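Local coordinates for protein TqaA (Penicillium aethiopicum, PDB 5DLK) that is a fungal nonribosomal peptide synthetase whose condensation-like terminal domain, the piece in this chain, probably closes the carrier-bound peptide into a macrocycle, at residues P275-P278 and T282-T285; K288-L293 and T461-D466. One frame throughout, in Å; residues are numbered along the deposited sequence.

How the contacts relate
Both contacts belong to the C-terminal half of the condensation-like domain and share helix 283-299. Contact 1 comes first along the chain: the loop after strand 265-272 folds against the first turn of that helix. Contact 2 follows in series, joining the middle of the same helix to the end of helix 446-465, the last helix. Their centres lie about 9 Å apart, and they touch, since the backbone N of Thr276 makes a probable hydrogen bond to OG of Ser464. One helix is thus contacted at its start by a surface loop and farther on by a buried aromatic ring, and Thr282, a residue of the phosphopantetheine site, sits at its N-cap.

Contact 1: residues P275-P278 and T282-T285; sequences PTLP and TMAT
Thr282 meets Leu277 through its backbone: its carbonyl O lies 4.0 Å from CD2 of Leu277, while its CB points away from the loop. It occupies the N-cap position of helix 283-299. Gln354 of helix 346-358 ties this turn down, since its OE1 is hydrogen-bonded to both N of Thr282 and OG1 of Thr285.

Met283 has the largest share of the contact. CD1 of Leu277 comes up to its backbone N, 3.7 Å away, at the very start of the helix. The methionine side chain leaves with CG anti to the backbone N (chi1 -169°) and then bends at both chi2 (64°) and chi3 (69°), which folds the thioether back over the loop instead of letting it run straight out. It crosses Pro275 and Leu277 at roughly right angles. SD of Met283 rests on the proline ring, 3.8 Å from CG of Pro275. The terminal CE of Met283 settles among three groups: it is 3.8 Å from O of Pro275, 3.9 Å from CD of the same ring and 3.9 Å from CD2 of Leu277. No hydrogen bond links the two segments, so this is apolar contact near the surface, extended by Leu286, farther along the same helix, which touches both Pro275 and Leu277.

The loop thereby covers one side of the helix start, at the edge of a functional site. Thr282 binds phosphopantetheine in another structure of this protein, and the side chain of Met283 is about 7 Å from that of Asn392, which does the same. The start of helix 283-299, with Thr282 at its N-cap, thus forms part of the phosphopantetheine site of a condensation domain, a member of the CoA-dependent acyltransferase clan.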
ATOM      1  N   PRO A 275     -16.329   7.057  15.593  1.00 22.97           N
ATOM      2  CA  PRO A 275     -17.558   7.730  15.175  1.00 23.87           C
ATOM      3  C   PRO A 275     -18.721   6.773  15.007  1.00 22.68           C
ATOM      4  O   PRO A 275     -18.543   5.616  14.624  1.00 23.53           O
ATOM      5  CB  PRO A 275     -17.179   8.357  13.829  1.00 26.83           C
ATOM      6  CG  PRO A 275     -15.698   8.460  13.855  1.00 22.64           C
ATOM      7  CD  PRO A 275     -15.209   7.308  14.673  1.00 20.28           C
ATOM      8  N   THR A 276     -19.903   7.284  15.322  1.00 23.49           N
ATOM      9  CA  THR A 276     -21.164   6.626  15.031  1.00 25.66           C
ATOM     10  C   THR A 276     -21.524   6.861  13.564  1.00 23.03           C
ATOM     11  O   THR A 276     -21.624   8.005  13.122  1.00 21.92           O
ATOM     12  CB  THR A 276     -22.290   7.168  15.936  1.00 26.94           C
ATOM     13  OG1 THR A 276     -21.940   6.941  17.311  1.00 27.94           O
ATOM     14  CG2 THR A 276     -23.615   6.481  15.612  1.00 28.79           C
ATOM     15  N   LEU A 277     -21.688   5.784  12.813  1.00 24.66           N
ATOM     16  CA  LEU A 277     -21.974   5.902  11.387  1.00 22.99           C
ATOM     17  C   LEU A 277     -23.465   5.962  11.115  1.00 24.97           C
ATOM     18  O   LEU A 277     -24.206   5.088  11.568  1.00 25.43           O
ATOM     19  CB  LEU A 277     -21.377   4.725  10.634  1.00 21.48           C
ATOM     20  CG  LEU A 277     -19.861   4.612  10.670  1.00 24.08           C
ATOM     21  CD1 LEU A 277     -19.449   3.386   9.913  1.00 24.90           C
ATOM     22  CD2 LEU A 277     -19.239   5.866  10.075  1.00 24.96           C
ATOM     23  N   PRO A 278     -23.917   6.978  10.353  1.00 24.77           N
ATOM     24  CA  PRO A 278     -25.303   6.959   9.876  1.00 27.08           C
ATOM     25  C   PRO A 278     -25.555   5.727   9.016  1.00 27.63           C
ATOM     26  O   PRO A 278     -24.619   5.216   8.403  1.00 25.61           O
ATOM     27  CB  PRO A 278     -25.416   8.240   9.047  1.00 29.09           C
ATOM     28  CG  PRO A 278     -24.316   9.112   9.538  1.00 26.63           C
ATOM     29  CD  PRO A 278     -23.203   8.196   9.938  1.00 24.52           C
ATOM     30  N   THR A 282     -20.211   4.613   5.179  1.00 18.73           N
ATOM     31  CA  THR A 282     -19.002   3.977   5.679  1.00 19.93           C
ATOM     32  C   THR A 282     -18.071   4.946   6.392  1.00 16.50           C
ATOM     33  O   THR A 282     -18.194   6.169   6.270  1.00 17.83           O
ATOM     34  CB  THR A 282     -18.195   3.317   4.547  1.00 24.44           C
ATOM     35  OG1 THR A 282     -17.659   4.334   3.682  1.00 20.89           O
ATOM     36  CG2 THR A 282     -19.072   2.359   3.755  1.00 23.56           C
ATOM     37  N   MET A 283     -17.137   4.378   7.145  1.00 19.13           N
ATOM     38  CA  MET A 283     -16.153   5.174   7.853  1.00 19.89           C
ATOM     39  C   MET A 283     -15.269   5.927   6.854  1.00 16.69           C
ATOM     40  O   MET A 283     -14.925   7.078   7.084  1.00 17.67           O
ATOM     41  CB  MET A 283     -15.285   4.287   8.770  1.00 19.70           C
ATOM     42  CG  MET A 283     -14.411   5.093   9.747  1.00 19.67           C
ATOM     43  SD  MET A 283     -15.366   6.061  10.928  1.00 25.07           S
ATOM     44  CE  MET A 283     -16.051   4.728  11.930  1.00 29.13           C
ATOM     45  N   ALA A 284     -14.905   5.283   5.751  1.00 15.87           N
ATOM     46  CA  ALA A 284     -14.081   5.960   4.745  1.00 16.95           C
ATOM     47  C   ALA A 284     -14.783   7.217   4.216  1.00 16.51           C
ATOM     48  O   ALA A 284     -14.153   8.258   4.033  1.00 16.90           O
ATOM     49  CB  ALA A 284     -13.751   5.019   3.591  1.00 18.81           C
ATOM     50  N   THR A 285     -16.084   7.108   3.978  1.00 16.02           N
ATOM     51  CA  THR A 285     -16.886   8.249   3.531  1.00 15.86           C
ATOM     52  C   THR A 285     -16.854   9.389   4.531  1.00 15.40           C
ATOM     53  O   THR A 285     -16.695  10.558   4.174  1.00 14.67           O
ATOM     54  CB  THR A 285     -18.344   7.812   3.273  1.00 15.85           C
ATOM     55  OG1 THR A 285     -18.344   6.945   2.141  1.00 16.87           O
ATOM     56  CG2 THR A 285     -19.256   9.016   2.963  1.00 16.20           C
TER

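Contact 2: residues K288-L293 and T461-D466; sequences KAATAL and TKFSTD
Helix 288-293 and helix 461-465 pass each other at 117°, their axes 10.5 Å apart at closest approach, and the backbones come nearest between Ala290 and Phe463. This is helix-on-helix packing within a condensation domain, in the layer where helix 283-299 lies against strand 386-390. The small alanines of the first helix let the Phe463 ring, the one side chain of the second segment in this contact, come close to the backbone.

With CG anti to its carbonyl carbon (chi1 -79°), Phe463 turns that ring toward helix 288-293. CE2 of Phe463 comes in over the backbone between two alanines, 3.7 Å from N of Ala290 and 3.8 Å from C of Ala289, the latter near the plane of the ring. Beside them, CB of Ala289 is 4.0 Å from CE2 of Phe463. Val346 and Leu349 of helix 346-358 also touch the ring, so two other helices, 283-299 and 346-358, pack on it. Replacing Phe463 by an alanine would probably open a gap between the two helices, leaving Ala289, Ala290 and the end of Leu293 without their common partner.

Leu293, one turn beyond Ala289, meets the ring edge: with CG anti to the backbone N (chi1 -176°), the branch reaches out far enough for CD2 to lie 3.5 Å from CZ and 3.7 Å from CE1 of Phe463.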
ATOM      1  N   LYS A 288     -13.455  11.075   4.356  1.00 14.27           N
ATOM      2  CA  LYS A 288     -13.249  11.821   3.114  1.00 13.13           C
ATOM      3  C   LYS A 288     -14.185  13.026   3.008  1.00 14.04           C
ATOM      4  O   LYS A 288     -13.791  14.069   2.468  1.00 12.76           O
ATOM      5  CB  LYS A 288     -13.400  10.865   1.919  1.00 13.60           C
ATOM      6  CG  LYS A 288     -12.180   9.921   1.899  1.00 14.36           C
ATOM      7  CD  LYS A 288     -12.438   8.662   1.103  1.00 20.89           C
ATOM      8  CE  LYS A 288     -11.244   7.697   1.284  1.00 16.75           C
ATOM      9  NZ  LYS A 288     -11.425   6.427   0.495  1.00 19.52           N
ATOM     10  N   ALA A 289     -15.413  12.898   3.519  1.00 11.96           N
ATOM     11  CA  ALA A 289     -16.329  14.045   3.533  1.00 12.66           C
ATOM     12  C   ALA A 289     -15.799  15.139   4.432  1.00 13.90           C
ATOM     13  O   ALA A 289     -15.896  16.320   4.104  1.00 12.36           O
ATOM     14  CB  ALA A 289     -17.718  13.633   3.989  1.00 13.65           C
ATOM     15  N   ALA A 290     -15.233  14.754   5.580  1.00 12.77           N
ATOM     16  CA  ALA A 290     -14.672  15.743   6.490  1.00 13.91           C
ATOM     17  C   ALA A 290     -13.517  16.491   5.811  1.00 13.74           C
ATOM     18  O   ALA A 290     -13.380  17.717   5.926  1.00 15.80           O
ATOM     19  CB  ALA A 290     -14.184  15.064   7.801  1.00 14.41           C
ATOM     20  N   THR A 291     -12.683  15.740   5.107  1.00 12.46           N
ATOM     21  CA  THR A 291     -11.563  16.316   4.376  1.00 13.38           C
ATOM     22  C   THR A 291     -12.064  17.277   3.281  1.00 14.84           C
ATOM     23  O   THR A 291     -11.481  18.353   3.072  1.00 13.33           O
ATOM     24  CB  THR A 291     -10.691  15.210   3.764  1.00 14.10           C
ATOM     25  OG1 THR A 291     -10.183  14.387   4.829  1.00 14.70           O
ATOM     26  CG2 THR A 291      -9.517  15.815   2.985  1.00 16.89           C
ATOM     27  N   ALA A 292     -13.142  16.898   2.602  1.00 12.52           N
ATOM     28  CA  ALA A 292     -13.692  17.761   1.550  1.00 11.58           C
ATOM     29  C   ALA A 292     -14.209  19.076   2.103  1.00 11.07           C
ATOM     30  O   ALA A 292     -14.002  20.131   1.502  1.00 13.04           O
ATOM     31  CB  ALA A 292     -14.812  17.051   0.793  1.00 12.47           C
ATOM     32  N   LEU A 293     -14.869  19.019   3.251  1.00 12.49           N
ATOM     33  CA  LEU A 293     -15.384  20.241   3.855  1.00 13.56           C
ATOM     34  C   LEU A 293     -14.232  21.146   4.285  1.00 12.29           C
ATOM     35  O   LEU A 293     -14.289  22.377   4.099  1.00 13.92           O
ATOM     36  CB  LEU A 293     -16.290  19.935   5.052  1.00 13.45           C
ATOM     37  CG  LEU A 293     -16.915  21.201   5.642  1.00 15.32           C
ATOM     38  CD1 LEU A 293     -17.792  21.921   4.612  1.00 18.25           C
ATOM     39  CD2 LEU A 293     -17.712  20.834   6.878  1.00 23.43           C
ATOM     40  N   THR A 461     -15.869  14.092  14.111  1.00 17.63           N
ATOM     41  CA  THR A 461     -16.721  13.962  15.298  1.00 16.80           C
ATOM     42  C   THR A 461     -17.991  14.824  15.204  1.00 18.46           C
ATOM     43  O   THR A 461     -19.067  14.400  15.608  1.00 19.81           O
ATOM     44  CB  THR A 461     -15.948  14.326  16.568  1.00 20.67           C
ATOM     45  OG1 THR A 461     -14.884  13.385  16.730  1.00 17.82           O
ATOM     46  CG2 THR A 461     -16.868  14.265  17.775  1.00 19.90           C
ATOM     47  N   LYS A 462     -17.872  16.023  14.648  1.00 17.30           N
ATOM     48  CA  LYS A 462     -19.051  16.875  14.506  1.00 17.55           C
ATOM     49  C   LYS A 462     -20.077  16.247  13.550  1.00 19.95           C
ATOM     50  O   LYS A 462     -21.279  16.242  13.823  1.00 18.22           O
ATOM     51  CB  LYS A 462     -18.638  18.263  14.029  1.00 21.96           C
ATOM     52  CG  LYS A 462     -19.761  19.293  14.065  1.00 34.33           C
ATOM     53  CD  LYS A 462     -19.209  20.707  14.243  1.00 40.84           C
ATOM     54  CE  LYS A 462     -18.347  20.809  15.499  1.00 40.19           C
ATOM     55  NZ  LYS A 462     -17.873  22.205  15.743  1.00 39.43           N
ATOM     56  N   PHE A 463     -19.593  15.712  12.434  1.00 16.52           N
ATOM     57  CA  PHE A 463     -20.469  15.038  11.471  1.00 18.63           C
ATOM     58  C   PHE A 463     -21.223  13.878  12.123  1.00 20.05           C
ATOM     59  O   PHE A 463     -22.424  13.693  11.904  1.00 21.37           O
ATOM     60  CB  PHE A 463     -19.659  14.512  10.287  1.00 17.70           C
ATOM     61  CG  PHE A 463     -19.288  15.562   9.248  1.00 16.20           C
ATOM     62  CD1 PHE A 463     -19.595  16.893   9.416  1.00 16.64           C
ATOM     63  CD2 PHE A 463     -18.622  15.169   8.085  1.00 18.56           C
ATOM     64  CE1 PHE A 463     -19.231  17.846   8.455  1.00 16.79           C
ATOM     65  CE2 PHE A 463     -18.271  16.099   7.109  1.00 18.14           C
ATOM     66  CZ  PHE A 463     -18.577  17.426   7.278  1.00 15.45           C
ATOM     67  N   SER A 464     -20.494  13.109  12.925  1.00 18.98           N
ATOM     68  CA  SER A 464     -21.006  11.930  13.608  1.00 21.09           C
ATOM     69  C   SER A 464     -22.064  12.304  14.648  1.00 22.82           C
ATOM     70  O   SER A 464     -23.117  11.660  14.766  1.00 23.37           O
ATOM     71  CB  SER A 464     -19.831  11.194  14.282  1.00 25.56           C
ATOM     72  OG  SER A 464     -20.282  10.183  15.164  1.00 33.68           O
ATOM     73  N   THR A 465     -21.756  13.349  15.401  1.00 20.42           N
ATOM     74  CA  THR A 465     -22.609  13.828  16.488  1.00 22.51           C
ATOM     75  C   THR A 465     -23.951  14.390  15.979  1.00 29.74           C
ATOM     76  O   THR A 465     -24.999  14.150  16.593  1.00 26.17           O
ATOM     77  CB  THR A 465     -21.857  14.884  17.320  1.00 24.52           C
ATOM     78  OG1 THR A 465     -20.639  14.298  17.809  1.00 25.21           O
ATOM     79  CG2 THR A 465     -22.683  15.360  18.512  1.00 27.52           C
ATOM     80  N   ASP A 466     -23.941  15.119  14.860  1.00 23.08           N
ATOM     81  CA  ASP A 466     -25.205  15.624  14.307  1.00 25.36           C
ATOM     82  C   ASP A 466     -25.274  15.541  12.781  1.00 21.61           C
ATOM     83  O   ASP A 466     -25.049  16.534  12.097  1.00 22.83           O
ATOM     84  CB  ASP A 466     -25.448  17.072  14.726  1.00 27.40           C
ATOM     85  CG  ASP A 466     -26.865  17.547  14.386  1.00 38.35           C
ATOM     86  OD1 ASP A 466     -27.677  16.719  13.906  1.00 38.33           O
ATOM     87  OD2 ASP A 466     -27.173  18.743  14.604  1.00 43.90           O
TER